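Local coordinates for sugar phosphate isomerase/epimerase (Parabacteroides distasonis, PDB 3OBE), which is probably a sugar phosphate isomerase or epimerase built as a TIM barrel, at residues K111-W116 with G156-K161; E150-A155 with E202-N207. One frame throughout, in Å; residues are numbered along the deposited sequence. Where two conformers were deposited one is given.

Contact 1: residues K111-W116 with G156-K161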
ATOM      1  N   LYS A 111      11.256 -14.058 -16.108  1.00 24.03           N
ATOM      2  CA  LYS A 111      11.422 -14.443 -14.700  1.00 24.10           C
ATOM      3  C   LYS A 111      10.470 -13.656 -13.767  1.00 21.82           C
ATOM      4  O   LYS A 111       9.909 -14.202 -12.804  1.00 21.03           O
ATOM      5  CB  LYS A 111      12.874 -14.270 -14.245  1.00 24.04           C
ATOM      6  CG  LYS A 111      13.882 -15.187 -14.940  1.00 29.09           C
ATOM      7  CD  LYS A 111      15.312 -14.930 -14.396  1.00 33.92           C
ATOM      8  CE  LYS A 111      16.431 -15.382 -15.339  1.00 40.89           C
ATOM      9  NZ  LYS A 111      17.736 -14.631 -15.076  1.00 43.54           N
ATOM     10  N   PHE A 112      10.318 -12.355 -14.020  1.00 19.35           N
ATOM     11  CA  PHE A 112       9.400 -11.562 -13.241  1.00 18.53           C
ATOM     12  C   PHE A 112       7.976 -12.047 -13.470  1.00 18.99           C
ATOM     13  O   PHE A 112       7.160 -12.089 -12.527  1.00 18.20           O
ATOM     14  CB  PHE A 112       9.505 -10.057 -13.557  1.00 18.56           C
ATOM     15  CG  PHE A 112      10.730  -9.411 -12.968  1.00 16.90           C
ATOM     16  CD1 PHE A 112      10.789  -9.136 -11.625  1.00 18.10           C
ATOM     17  CD2 PHE A 112      11.827  -9.087 -13.778  1.00 18.68           C
ATOM     18  CE1 PHE A 112      11.934  -8.553 -11.055  1.00 18.13           C
ATOM     19  CE2 PHE A 112      12.973  -8.498 -13.222  1.00 16.29           C
ATOM     20  CZ  PHE A 112      13.016  -8.223 -11.865  1.00 17.04           C
ATOM     21  N   ASP A 113       7.663 -12.417 -14.722  1.00 19.11           N
ATOM     22  CA  ASP A 113       6.343 -12.971 -14.994  1.00 19.67           C
ATOM     23  C   ASP A 113       6.114 -14.200 -14.123  1.00 20.91           C
ATOM     24  O   ASP A 113       5.007 -14.393 -13.598  1.00 20.14           O
ATOM     25  CB  ASP A 113       6.181 -13.410 -16.445  1.00 20.61           C
ATOM     26  CG  ASP A 113       6.169 -12.266 -17.446  1.00 22.28           C
ATOM     27  OD1 ASP A 113       6.137 -11.086 -17.070  1.00 20.93           O
ATOM     28  OD2 ASP A 113       6.135 -12.601 -18.680  1.00 24.44           O
ATOM     29  N   GLU A 114       7.122 -15.072 -13.994  1.00 21.15           N
ATOM     30  CA  GLU A 114       6.931 -16.313 -13.188  1.00 23.09           C
ATOM     31  C   GLU A 114       6.637 -15.994 -11.737  1.00 21.41           C
ATOM     32  O   GLU A 114       5.735 -16.593 -11.143  1.00 22.46           O
ATOM     33  CB  GLU A 114       8.130 -17.273 -13.298  1.00 24.88           C
ATOM     34  CG  GLU A 114       8.264 -17.885 -14.672  1.00 30.80           C
ATOM     35  CD  GLU A 114       6.973 -18.585 -15.166  1.00 37.92           C
ATOM     36  OE1 GLU A 114       6.360 -19.337 -14.362  1.00 41.65           O
ATOM     37  OE2 GLU A 114       6.556 -18.348 -16.334  1.00 40.81           O
ATOM     38  N   PHE A 115       7.344 -15.006 -11.189  1.00 20.18           N
ATOM     39  CA  PHE A 115       7.096 -14.544  -9.835  1.00 18.01           C
ATOM     40  C   PHE A 115       5.648 -14.107  -9.710  1.00 17.75           C
ATOM     41  O   PHE A 115       4.935 -14.506  -8.774  1.00 17.75           O
ATOM     42  CB  PHE A 115       7.998 -13.358  -9.464  1.00 16.64           C
ATOM     43  CG  PHE A 115       7.640 -12.729  -8.150  1.00 17.63           C
ATOM     44  CD1 PHE A 115       8.166 -13.224  -6.965  1.00 18.41           C
ATOM     45  CD2 PHE A 115       6.733 -11.659  -8.085  1.00 16.49           C
ATOM     46  CE1 PHE A 115       7.800 -12.677  -5.735  1.00 18.28           C
ATOM     47  CE2 PHE A 115       6.366 -11.100  -6.882  1.00 18.48           C
ATOM     48  CZ  PHE A 115       6.881 -11.617  -5.683  1.00 17.86           C
ATOM     49  N   TRP A 116       5.231 -13.226 -10.616  1.00 16.49           N
ATOM     50  CA  TRP A 116       3.888 -12.630 -10.487  1.00 16.18           C
ATOM     51  C   TRP A 116       2.772 -13.638 -10.745  1.00 17.14           C
ATOM     52  O   TRP A 116       1.713 -13.545 -10.138  1.00 19.43           O
ATOM     53  CB  TRP A 116       3.765 -11.377 -11.351  1.00 15.65           C
ATOM     54  CG  TRP A 116       4.549 -10.227 -10.783  1.00 14.63           C
ATOM     55  CD1 TRP A 116       5.672  -9.660 -11.287  1.00 14.56           C
ATOM     56  CD2 TRP A 116       4.303  -9.558  -9.536  1.00 12.99           C
ATOM     57  NE1 TRP A 116       6.145  -8.680 -10.462  1.00 14.55           N
ATOM     58  CE2 TRP A 116       5.321  -8.587  -9.374  1.00 14.33           C
ATOM     59  CE3 TRP A 116       3.323  -9.662  -8.552  1.00 14.18           C
ATOM     60  CZ2 TRP A 116       5.362  -7.734  -8.273  1.00 14.76           C
ATOM     61  CZ3 TRP A 116       3.386  -8.864  -7.461  1.00 15.84           C
ATOM     62  CH2 TRP A 116       4.424  -7.905  -7.308  1.00 14.58           C
ATOM     63  N   GLY A 156       0.883  -6.472 -13.933  1.00 14.24           N
ATOM     64  CA  GLY A 156      -0.519  -6.093 -13.824  1.00 14.83           C
ATOM     65  C   GLY A 156      -1.428  -6.854 -14.759  1.00 16.04           C
ATOM     66  O   GLY A 156      -2.576  -7.133 -14.428  1.00 16.08           O
ATOM     67  N   GLU A 157      -0.935  -7.187 -15.938  0.60 16.92           N
ATOM     68  CA  GLU A 157      -1.751  -7.967 -16.852  0.60 17.81           C
ATOM     69  C   GLU A 157      -2.003  -9.328 -16.225  0.60 17.46           C
ATOM     70  O   GLU A 157      -3.108  -9.858 -16.257  0.60 18.47           O
ATOM     71  CB  GLU A 157      -1.094  -8.133 -18.229  0.60 18.96           C
ATOM     72  CG  GLU A 157      -1.952  -8.991 -19.177  0.60 22.26           C
ATOM     73  CD  GLU A 157      -1.547  -8.897 -20.646  0.60 24.20           C
ATOM     74  OE1 GLU A 157      -0.551  -8.192 -20.945  0.60 21.17           O
ATOM     75  OE2 GLU A 157      -2.227  -9.542 -21.482  0.60 27.15           O
ATOM     76  N   ILE A 158      -0.974  -9.865 -15.604  1.00 17.15           N
ATOM     77  CA  ILE A 158      -1.047 -11.173 -14.977  1.00 17.08           C
ATOM     78  C   ILE A 158      -2.039 -11.176 -13.808  1.00 16.57           C
ATOM     79  O   ILE A 158      -2.850 -12.092 -13.710  1.00 18.50           O
ATOM     80  CB  ILE A 158       0.398 -11.637 -14.526  1.00 16.75           C
ATOM     81  CG1 ILE A 158       1.183 -12.120 -15.732  1.00 19.61           C
ATOM     82  CG2 ILE A 158       0.324 -12.820 -13.506  1.00 19.20           C
ATOM     83  CD1 ILE A 158       2.737 -12.129 -15.495  1.00 20.28           C
ATOM     84  N   THR A 159      -1.966 -10.164 -12.929  1.00 15.38           N
ATOM     85  CA  THR A 159      -2.846 -10.135 -11.795  1.00 16.30           C
ATOM     86  C   THR A 159      -4.301  -9.942 -12.251  1.00 16.79           C
ATOM     87  O   THR A 159      -5.229 -10.498 -11.634  1.00 18.54           O
ATOM     88  CB  THR A 159      -2.471  -9.086 -10.692  1.00 15.25           C
ATOM     89  OG1 THR A 159      -2.744  -7.737 -11.118  1.00 14.88           O
ATOM     90  CG2 THR A 159      -1.019  -9.211 -10.193  1.00 13.89           C
ATOM     91  N   LYS A 160      -4.491  -9.152 -13.301  1.00 17.40           N
ATOM     92  CA  LYS A 160      -5.841  -8.808 -13.783  1.00 19.51           C
ATOM     93  C   LYS A 160      -6.611 -10.024 -14.284  1.00 20.60           C
ATOM     94  O   LYS A 160      -7.841 -10.043 -14.256  1.00 20.86           O
ATOM     95  CB  LYS A 160      -5.716  -7.764 -14.895  1.00 21.36           C
ATOM     96  CG  LYS A 160      -6.976  -7.336 -15.580  1.00 26.47           C
ATOM     97  CD  LYS A 160      -6.749  -6.075 -16.421  1.00 31.66           C
ATOM     98  CE  LYS A 160      -6.234  -6.379 -17.794  1.00 36.66           C
ATOM     99  NZ  LYS A 160      -5.365  -5.290 -18.161  1.00 39.96           N
ATOM    100  N   LYS A 161      -5.892 -11.052 -14.712  1.00 21.61           N
ATOM    101  CA  LYS A 161      -6.477 -12.337 -15.101  1.00 23.35           C
ATOM    102  C   LYS A 161      -7.268 -12.986 -13.988  1.00 23.32           C
ATOM    103  O   LYS A 161      -8.196 -13.717 -14.238  1.00 21.79           O
ATOM    104  CB  LYS A 161      -5.368 -13.303 -15.566  1.00 24.40           C
ATOM    105  CG  LYS A 161      -4.705 -12.872 -16.856  1.00 28.68           C
ATOM    106  CD  LYS A 161      -3.861 -14.009 -17.486  1.00 35.91           C
ATOM    107  CE  LYS A 161      -2.966 -13.525 -18.661  1.00 42.16           C
ATOM    108  NZ  LYS A 161      -1.615 -14.227 -18.696  1.00 43.95           N
TER
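I158 reaches across from one outer helix of the TIM barrel to the backbone of the next, joining helix 142-160 to helix 109-126, the two helices that flank strand 130-133. With CG1 anti to the carbonyl carbon (chi1 -77°) and the chain then extended (chi2 160°), CD1 is carried out to D113, where it lies 3.7 Å from D113 O and 3.8 Å from D113 CB, the two side chains crossing at about a right angle. CG2 settles one turn further on, 3.7 Å from W116 O and 4.3 Å from W116 CB. This tight part is purely van der Waals, with no hydrogen bond across. W116 starts toward the neighbouring helix, but its indole turns off onto strand 130-133. The other side is looser: E114, E157 and K161 are exposed and do not meet across the groove, whereas the D113 carboxylate is held by R154. Shortening I158 to an alanine is likely to open a gap between the helices, since the contacts of CD1 and CG2 with the D113 and W116 backbone would be lost. The indole of W116 is itself backed by F115, whose CD2 sits 3.5 Å above the ring plane, over its centre.

Contact 2: residues E150-A155 with E202-N207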
ATOM      1  N   GLU A 150       7.736  -1.454 -17.931  1.00 15.14           N
ATOM      2  CA  GLU A 150       7.322  -2.563 -18.783  1.00 17.04           C
ATOM      3  C   GLU A 150       7.098  -3.831 -17.978  1.00 16.52           C
ATOM      4  O   GLU A 150       6.153  -4.564 -18.230  1.00 16.94           O
ATOM      5  CB  GLU A 150       8.350  -2.842 -19.860  1.00 17.07           C
ATOM      6  CG  GLU A 150       8.443  -1.715 -20.853  1.00 21.04           C
ATOM      7  CD  GLU A 150       9.491  -1.893 -21.897  1.00 25.12           C
ATOM      8  OE1 GLU A 150      10.000  -3.026 -22.085  1.00 26.73           O
ATOM      9  OE2 GLU A 150       9.763  -0.851 -22.582  1.00 27.77           O
ATOM     10  N   ILE A 151       7.962  -4.075 -17.003  1.00 15.86           N
ATOM     11  CA  ILE A 151       7.844  -5.206 -16.084  1.00 15.89           C
ATOM     12  C   ILE A 151       6.592  -5.059 -15.187  1.00 15.42           C
ATOM     13  O   ILE A 151       5.856  -6.017 -14.983  1.00 14.93           O
ATOM     14  CB  ILE A 151       9.102  -5.319 -15.212  1.00 15.65           C
ATOM     15  CG1 ILE A 151      10.274  -5.800 -16.097  1.00 17.18           C
ATOM     16  CG2 ILE A 151       8.825  -6.261 -14.035  1.00 16.22           C
ATOM     17  CD1 ILE A 151      11.712  -5.642 -15.520  1.00 17.21           C
ATOM     18  N   PHE A 152       6.348  -3.862 -14.692  1.00 14.66           N
ATOM     19  CA  PHE A 152       5.106  -3.556 -13.931  1.00 14.28           C
ATOM     20  C   PHE A 152       3.843  -3.797 -14.751  1.00 14.77           C
ATOM     21  O   PHE A 152       2.916  -4.391 -14.254  1.00 15.08           O
ATOM     22  CB  PHE A 152       5.133  -2.126 -13.406  1.00 13.52           C
ATOM     23  CG  PHE A 152       6.133  -1.861 -12.288  1.00 12.69           C
ATOM     24  CD1 PHE A 152       6.866  -2.857 -11.676  1.00 13.71           C
ATOM     25  CD2 PHE A 152       6.281  -0.571 -11.848  1.00 14.13           C
ATOM     26  CE1 PHE A 152       7.711  -2.548 -10.618  1.00 13.69           C
ATOM     27  CE2 PHE A 152       7.085  -0.256 -10.800  1.00 13.34           C
ATOM     28  CZ  PHE A 152       7.818  -1.246 -10.196  1.00 13.49           C
ATOM     29  N   ASN A 153       3.822  -3.344 -16.017  1.00 15.70           N
ATOM     30  CA  ASN A 153       2.731  -3.644 -16.941  1.00 16.14           C
ATOM     31  C   ASN A 153       2.462  -5.143 -17.056  1.00 15.73           C
ATOM     32  O   ASN A 153       1.329  -5.580 -16.925  1.00 16.03           O
ATOM     33  CB  ASN A 153       2.983  -3.048 -18.302  1.00 16.32           C
ATOM     34  CG  ASN A 153       2.622  -1.589 -18.390  1.00 17.98           C
ATOM     35  OD1 ASN A 153       1.844  -1.066 -17.617  1.00 17.73           O
ATOM     36  ND2 ASN A 153       3.195  -0.915 -19.394  1.00 21.93           N
ATOM     37  N   ARG A 154       3.519  -5.918 -17.240  1.00 16.66           N
ATOM     38  CA  ARG A 154       3.387  -7.350 -17.373  1.00 17.38           C
ATOM     39  C   ARG A 154       2.854  -7.957 -16.106  1.00 16.74           C
ATOM     40  O   ARG A 154       2.060  -8.849 -16.156  1.00 18.33           O
ATOM     41  CB  ARG A 154       4.727  -7.995 -17.782  1.00 18.13           C
ATOM     42  CG  ARG A 154       5.134  -7.661 -19.235  1.00 16.98           C
ATOM     43  CD  ARG A 154       6.618  -7.945 -19.441  1.00 17.16           C
ATOM     44  NE  ARG A 154       6.893  -9.370 -19.554  1.00 19.43           N
ATOM     45  CZ  ARG A 154       7.353  -9.987 -20.644  1.00 20.09           C
ATOM     46  NH1 ARG A 154       7.597  -9.329 -21.763  1.00 23.53           N
ATOM     47  NH2 ARG A 154       7.595 -11.288 -20.593  1.00 22.03           N
ATOM     48  N   ALA A 155       3.308  -7.473 -14.962  1.00 16.60           N
ATOM     49  CA  ALA A 155       2.781  -7.953 -13.679  1.00 15.31           C
ATOM     50  C   ALA A 155       1.289  -7.684 -13.565  1.00 15.63           C
ATOM     51  O   ALA A 155       0.505  -8.555 -13.136  1.00 17.25           O
ATOM     52  CB  ALA A 155       3.516  -7.292 -12.541  1.00 14.67           C
ATOM     53  N   GLU A 202       6.613  10.174 -11.927  1.00 14.21           N
ATOM     54  CA  GLU A 202       6.028  10.611 -13.180  1.00 14.29           C
ATOM     55  C   GLU A 202       6.333   9.672 -14.324  1.00 14.14           C
ATOM     56  O   GLU A 202       5.473   9.364 -15.150  1.00 14.34           O
ATOM     57  CB  GLU A 202       6.439  12.074 -13.501  1.00 13.77           C
ATOM     58  CG  GLU A 202       5.984  12.572 -14.830  1.00 17.55           C
ATOM     59  CD  GLU A 202       6.254  14.046 -15.048  1.00 21.83           C
ATOM     60  OE1 GLU A 202       6.565  14.738 -14.091  1.00 23.24           O
ATOM     61  OE2 GLU A 202       6.171  14.491 -16.186  1.00 26.22           O
ATOM     62  N   LEU A 203       7.582   9.218 -14.419  1.00 14.77           N
ATOM     63  CA  LEU A 203       7.955   8.279 -15.421  1.00 14.10           C
ATOM     64  C   LEU A 203       7.174   6.954 -15.289  1.00 14.53           C
ATOM     65  O   LEU A 203       6.755   6.387 -16.301  1.00 14.44           O
ATOM     66  CB  LEU A 203       9.462   8.026 -15.402  1.00 12.94           C
ATOM     67  CG  LEU A 203      10.297   9.211 -15.841  1.00 12.60           C
ATOM     68  CD1 LEU A 203      11.774   8.937 -15.393  1.00 15.02           C
ATOM     69  CD2 LEU A 203      10.133   9.450 -17.367  1.00 17.07           C
ATOM     70  N   PHE A 204       6.994   6.469 -14.070  1.00 13.60           N
ATOM     71  CA  PHE A 204       6.230   5.248 -13.860  1.00 13.60           C
ATOM     72  C   PHE A 204       4.774   5.453 -14.272  1.00 14.27           C
ATOM     73  O   PHE A 204       4.196   4.612 -14.973  1.00 14.64           O
ATOM     74  CB  PHE A 204       6.242   4.772 -12.406  1.00 13.33           C
ATOM     75  CG  PHE A 204       7.529   4.218 -11.902  1.00 14.56           C
ATOM     76  CD1 PHE A 204       8.585   3.848 -12.716  1.00 14.18           C
ATOM     77  CD2 PHE A 204       7.686   4.075 -10.554  1.00 14.94           C
ATOM     78  CE1 PHE A 204       9.754   3.309 -12.169  1.00 15.09           C
ATOM     79  CE2 PHE A 204       8.815   3.545 -10.019  1.00 13.28           C
ATOM     80  CZ  PHE A 204       9.869   3.173 -10.807  1.00 13.12           C
ATOM     81  N   LEU A 205       4.190   6.568 -13.895  1.00 14.44           N
ATOM     82  CA  LEU A 205       2.833   6.890 -14.351  1.00 14.65           C
ATOM     83  C   LEU A 205       2.684   6.915 -15.857  1.00 16.27           C
ATOM     84  O   LEU A 205       1.743   6.321 -16.429  1.00 16.22           O
ATOM     85  CB  LEU A 205       2.389   8.220 -13.728  1.00 14.03           C
ATOM     86  CG  LEU A 205       2.113   8.132 -12.219  1.00 13.66           C
ATOM     87  CD1 LEU A 205       2.338   9.486 -11.521  1.00 13.89           C
ATOM     88  CD2 LEU A 205       0.677   7.667 -11.915  1.00 14.12           C
ATOM     89  N   LYS A 206       3.572   7.649 -16.493  1.00 17.05           N
ATOM     90  CA  LYS A 206       3.471   7.858 -17.943  1.00 18.30           C
ATOM     91  C   LYS A 206       3.797   6.641 -18.758  1.00 19.13           C
ATOM     92  O   LYS A 206       3.335   6.517 -19.912  1.00 19.71           O
ATOM     93  CB  LYS A 206       4.306   9.032 -18.396  1.00 20.55           C
ATOM     94  CG  LYS A 206       3.920  10.289 -17.624  1.00 27.19           C
ATOM     95  CD  LYS A 206       3.305  11.362 -18.385  1.00 35.52           C
ATOM     96  CE  LYS A 206       3.563  12.689 -17.695  1.00 38.01           C
ATOM     97  NZ  LYS A 206       2.894  13.801 -18.384  1.00 44.23           N
ATOM     98  N   ASN A 207       4.546   5.702 -18.183  1.00 16.99           N
ATOM     99  CA  ASN A 207       4.962   4.516 -18.919  1.00 17.58           C
ATOM    100  C   ASN A 207       4.243   3.224 -18.509  1.00 17.74           C
ATOM    101  O   ASN A 207       4.600   2.156 -18.980  1.00 18.35           O
ATOM    102  CB  ASN A 207       6.488   4.350 -18.820  1.00 17.34           C
ATOM    103  CG  ASN A 207       7.202   5.401 -19.646  1.00 18.09           C
ATOM    104  OD1 ASN A 207       7.179   5.339 -20.868  1.00 18.61           O
ATOM    105  ND2 ASN A 207       7.772   6.406 -18.987  1.00 18.45           N
TER
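CG lies anti to the carbonyl carbon, beside the backbone N, in both F152 (chi1 -70°) and F204 (chi1 -71°), which carries the two phenyl rings into the space between helices 142-160 and 200-207, neighbours on the outside of the TIM barrel. There the rings form a T-shaped (edge-to-face) pair, with centroids 5.5 Å apart and planes at 67°. F152 supplies the edge: its CE2 stands over the centre of one face of the F204 ring, 4.2 Å from F204 CE2. Y168, on strand 165-169, meets both rings, and F215 of strand 213-218 touches F204, so the pair belongs to the aromatic layer between helices and barrel wall. Away from the rings the link turns polar and slight. The amide of N153 offers ND2 to the backbone oxygen of N207 in a weak, bent hydrogen bond, while its OD1 accepts from the backbone N of D209, just beyond. N207 in turn folds back on L203. L203 O takes two bonds from it, one from the backbone N and one from the side chain, which arrive from opposite faces of the carbonyl plane; N207 ND2 lies 2.9 Å from L203 O.

Overall arrangement
Helix 142-160 is common to both contacts, meeting helix 109-126 in contact 1 and helix 200-207 in contact 2, so three consecutive outer helices of the barrel are joined through it. Contact 1 is buried and holds by aliphatic branches against backbone; contact 2 is partly buried, pairing aromatic rings on its inner side with a weak hydrogen bond from an asparagine amide at its more open side. Their centres lie about 13 Å apart, yet they touch directly. D113 OD2 and R154 NH2 lie 2.7 Å apart in their salt bridge, while W116 packs on A155 and F112 on I151, extending the apolar seam between helices 109-126 and 142-160. W166 meets both W116 and F152, bridging the two contacts.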